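Local coordinates for diol-dehydratase (Roseburia inulinivorans, PDB 5I2A), which probably acts as a B12-independent glycyl radical lyase that dehydrates 1,2-propanediol, at residues V49-F57 with A519-E527. Residues are numbered along the deposited sequence; the frame is centred on the assembly and turned at random.
Sequences VVMRKARAF and AKLAPLPFE
The rings of Phe-57 and Phe-526 cross obliquely, their centres 5.8 Å apart and their planes at 31°. The closest approach is made by one ring carbon: CE2 of Phe-57 reaches CB of Phe-526 at 3.7 Å and comes obliquely against the start of the second ring. Both side chains hold CG anti to the backbone N (chi1 -174° and -170°), an orientation that lets CE2 of Phe-57 meet CB and CG of Phe-526. Helix 262-279 also packs against this pair, through Glu-279 on Phe-57 and Val-275 on Phe-526.

Two proline rings continue the contact along helix 49-63. The CG of Pro-523 sits 3.8 Å from CB of Val-50, while its CD meets CG1 of Val-49 at a similar separation. CG2 of Val-50 then bridges to Pro-525, whose CG packs on the methyl of Ala-54 (CG to CB 4.1 Å). Pro-525 starts the short helix 525-529 directly after the N-cap residue Leu-524.

Lys-53 runs over the turn between the two helices, its chain bent at chi2 and chi3 so that CG and CE both lie against the carbonyl O of Pro-523, CG at 3.4 Å from that O. Its CE also passes CD2 of Leu-524. At the tip, NZ donates to a water at 2.9 Å, and that water in turn donates to O of Leu-521, at the end of helix 489-521. A methionine in its place would probably leave this water without its charged donor and the Leu-521 carbonyl without its water-mediated link to helix 49-63.

This is structural packing about 24 Å from the chain centre, joining helix 49-63 to the ends of helices 489-521 and 525-529 and their linker. Hydrocarbon rests on prolines, a phenylalanine and backbone carbonyls, and one water bridges the lysine NZ to a helix C-terminus, where the helix dipole would be expected to welcome a positive group.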
loop_
_atom_site.group_PDB
_atom_site.type_symbol
_atom_site.label_atom_id
_atom_site.label_comp_id
_atom_site.label_asym_id
_atom_site.label_seq_id
_atom_site.Cartn_x
_atom_site.Cartn_y
_atom_site.Cartn_z
ATOM N N VAL A 49 -5.710 6.371 -1.649
ATOM C CA VAL A 49 -5.114 7.338 -0.739
ATOM C C VAL A 49 -4.632 8.609 -1.445
ATOM O O VAL A 49 -4.932 9.713 -1.012
ATOM C CB VAL A 49 -3.913 6.734 0.016
ATOM C CG1 VAL A 49 -3.386 7.739 1.015
ATOM C CG2 VAL A 49 -4.314 5.449 0.726
ATOM N N VAL A 50 -3.886 8.451 -2.530
ATOM C CA VAL A 50 -3.269 9.612 -3.130
ATOM C C VAL A 50 -4.337 10.532 -3.743
ATOM O O VAL A 50 -4.164 11.748 -3.771
ATOM C CB VAL A 50 -2.195 9.216 -4.176
ATOM C CG1 VAL A 50 -2.818 8.628 -5.444
ATOM C CG2 VAL A 50 -1.338 10.420 -4.513
ATOM N N MET A 51 -5.443 9.954 -4.209
ATOM C CA MET A 51 -6.549 10.753 -4.734
ATOM C C MET A 51 -7.227 11.490 -3.582
ATOM O O MET A 51 -7.603 12.658 -3.709
ATOM C CB MET A 51 -7.561 9.881 -5.487
ATOM C CG MET A 51 -8.778 10.655 -6.006
ATOM S SD MET A 51 -8.360 12.056 -7.074
ATOM C CE MET A 51 -7.508 11.225 -8.421
ATOM N N ARG A 52 -7.352 10.822 -2.445
ATOM C CA ARG A 52 -7.931 11.473 -1.279
ATOM C C ARG A 52 -7.065 12.655 -0.824
ATOM O O ARG A 52 -7.610 13.682 -0.415
ATOM C CB ARG A 52 -8.123 10.479 -0.138
ATOM C CG ARG A 52 -9.060 9.306 -0.506
ATOM C CD ARG A 52 -9.298 8.394 0.685
ATOM N NE ARG A 52 -10.173 8.996 1.685
ATOM C CZ ARG A 52 -10.294 8.550 2.932
ATOM N NH1 ARG A 52 -9.579 7.514 3.344
ATOM N NH2 ARG A 52 -11.125 9.145 3.775
ATOM N N LYS A 53 -5.738 12.520 -0.910
ATOM C CA LYS A 53 -4.830 13.616 -0.514
ATOM C C LYS A 53 -4.986 14.815 -1.458
ATOM O O LYS A 53 -4.988 15.962 -1.019
ATOM C CB LYS A 53 -3.355 13.172 -0.514
ATOM C CG LYS A 53 -2.994 12.026 0.418
ATOM C CD LYS A 53 -3.024 12.429 1.856
ATOM C CE LYS A 53 -1.903 13.420 2.152
ATOM N NZ LYS A 53 -2.083 13.987 3.492
ATOM N N ALA A 54 -5.098 14.529 -2.754
ATOM C CA ALA A 54 -5.273 15.566 -3.769
ATOM C C ALA A 54 -6.573 16.315 -3.539
ATOM O O ALA A 54 -6.593 17.546 -3.559
ATOM C CB ALA A 54 -5.249 14.973 -5.168
ATOM N N ARG A 55 -7.644 15.563 -3.295
ATOM C CA ARG A 55 -8.951 16.149 -3.043
ATOM C C ARG A 55 -8.954 16.959 -1.746
ATOM O O ARG A 55 -9.596 17.986 -1.670
ATOM C CB ARG A 55 -10.039 15.067 -2.990
ATOM C CG ARG A 55 -10.333 14.424 -4.346
ATOM C CD ARG A 55 -11.006 15.394 -5.294
ATOM N NE ARG A 55 -11.390 14.748 -6.549
ATOM C CZ ARG A 55 -11.634 15.404 -7.678
ATOM N NH1 ARG A 55 -11.528 16.728 -7.707
ATOM N NH2 ARG A 55 -11.977 14.740 -8.776
ATOM N N ALA A 56 -8.241 16.494 -0.729
ATOM C CA ALA A 56 -8.189 17.244 0.516
ATOM C C ALA A 56 -7.390 18.552 0.317
ATOM O O ALA A 56 -7.798 19.600 0.784
ATOM C CB ALA A 56 -7.601 16.396 1.627
ATOM N N PHE A 57 -6.276 18.477 -0.407
ATOM C CA PHE A 57 -5.462 19.654 -0.724
ATOM C C PHE A 57 -6.330 20.637 -1.503
ATOM O O PHE A 57 -6.350 21.825 -1.218
ATOM C CB PHE A 57 -4.222 19.241 -1.521
ATOM C CG PHE A 57 -3.219 20.351 -1.784
ATOM C CD1 PHE A 57 -2.695 21.112 -0.753
ATOM C CD2 PHE A 57 -2.744 20.568 -3.075
ATOM C CE1 PHE A 57 -1.738 22.092 -1.004
ATOM C CE2 PHE A 57 -1.781 21.535 -3.333
ATOM C CZ PHE A 57 -1.277 22.295 -2.294
ATOM N N ALA A 519 4.636 6.544 3.232
ATOM C CA ALA A 519 4.412 5.943 1.921
ATOM C C ALA A 519 2.972 5.475 1.772
ATOM O O ALA A 519 2.378 5.629 0.722
ATOM C CB ALA A 519 5.375 4.759 1.684
ATOM N N LYS A 520 2.410 4.933 2.843
ATOM C CA LYS A 520 1.103 4.303 2.755
ATOM C C LYS A 520 -0.031 5.281 2.974
ATOM O O LYS A 520 -1.070 5.167 2.347
ATOM C CB LYS A 520 1.016 3.139 3.754
ATOM C CG LYS A 520 1.942 1.956 3.348
ATOM C CD LYS A 520 1.968 0.853 4.387
ATOM C CE LYS A 520 2.828 -0.353 3.935
ATOM N NZ LYS A 520 2.271 -1.028 2.751
ATOM N N LEU A 521 0.171 6.260 3.844
ATOM C CA LEU A 521 -0.931 7.118 4.242
ATOM C C LEU A 521 -0.789 8.578 3.797
ATOM O O LEU A 521 -1.778 9.289 3.723
ATOM C CB LEU A 521 -1.109 7.053 5.767
ATOM C CG LEU A 521 -1.560 5.699 6.336
ATOM C CD1 LEU A 521 -1.677 5.750 7.866
ATOM C CD2 LEU A 521 -2.899 5.266 5.712
ATOM N N ALA A 522 0.424 9.029 3.493
ATOM C CA ALA A 522 0.591 10.438 3.150
ATOM C C ALA A 522 1.473 10.731 1.921
ATOM O O ALA A 522 2.421 11.504 2.027
ATOM C CB ALA A 522 1.144 11.200 4.381
ATOM N N PRO A 523 1.149 10.133 0.755
ATOM C CA PRO A 523 1.812 10.560 -0.480
ATOM C C PRO A 523 1.378 11.984 -0.821
ATOM O O PRO A 523 0.243 12.351 -0.544
ATOM C CB PRO A 523 1.313 9.560 -1.519
ATOM C CG PRO A 523 -0.083 9.215 -1.038
ATOM C CD PRO A 523 0.022 9.216 0.487
ATOM N N LEU A 524 2.275 12.778 -1.389
ATOM C CA LEU A 524 1.992 14.184 -1.639
ATOM C C LEU A 524 2.102 14.487 -3.111
ATOM O O LEU A 524 3.193 14.630 -3.639
ATOM C CB LEU A 524 2.948 15.067 -0.846
ATOM C CG LEU A 524 3.026 14.805 0.653
ATOM C CD1 LEU A 524 4.068 15.718 1.294
ATOM C CD2 LEU A 524 1.649 15.005 1.298
ATOM N N PRO A 525 0.962 14.568 -3.795
ATOM C CA PRO A 525 1.045 14.798 -5.238
ATOM C C PRO A 525 1.606 16.164 -5.608
ATOM O O PRO A 525 2.282 16.228 -6.625
ATOM C CB PRO A 525 -0.407 14.651 -5.712
ATOM C CG PRO A 525 -1.233 14.616 -4.478
ATOM C CD PRO A 525 -0.380 14.172 -3.356
ATOM N N PHE A 526 1.375 17.217 -4.826
ATOM C CA PHE A 526 1.880 18.514 -5.285
ATOM C C PHE A 526 3.396 18.643 -5.102
ATOM O O PHE A 526 4.109 19.002 -6.046
ATOM C CB PHE A 526 1.180 19.713 -4.615
ATOM C CG PHE A 526 1.544 21.015 -5.277
ATOM C CD1 PHE A 526 1.177 21.243 -6.604
ATOM C CD2 PHE A 526 2.319 21.966 -4.621
ATOM C CE1 PHE A 526 1.545 22.415 -7.262
ATOM C CE2 PHE A 526 2.685 23.152 -5.265
ATOM C CZ PHE A 526 2.302 23.371 -6.592
ATOM N N GLU A 527 3.898 18.352 -3.909
ATOM C CA GLU A 527 5.349 18.317 -3.718
ATOM C C GLU A 527 6.022 17.351 -4.716
ATOM O O GLU A 527 7.060 17.671 -5.294
ATOM C CB GLU A 527 5.697 17.931 -2.287
ATOM C CG GLU A 527 7.180 18.073 -1.939
ATOM C CD GLU A 527 7.980 16.806 -2.169
ATOM O OE1 GLU A 527 7.367 15.731 -2.342
ATOM O OE2 GLU A 527 9.228 16.885 -2.169
HETATM O O HOH W 1 -2.580 11.682 5.165
#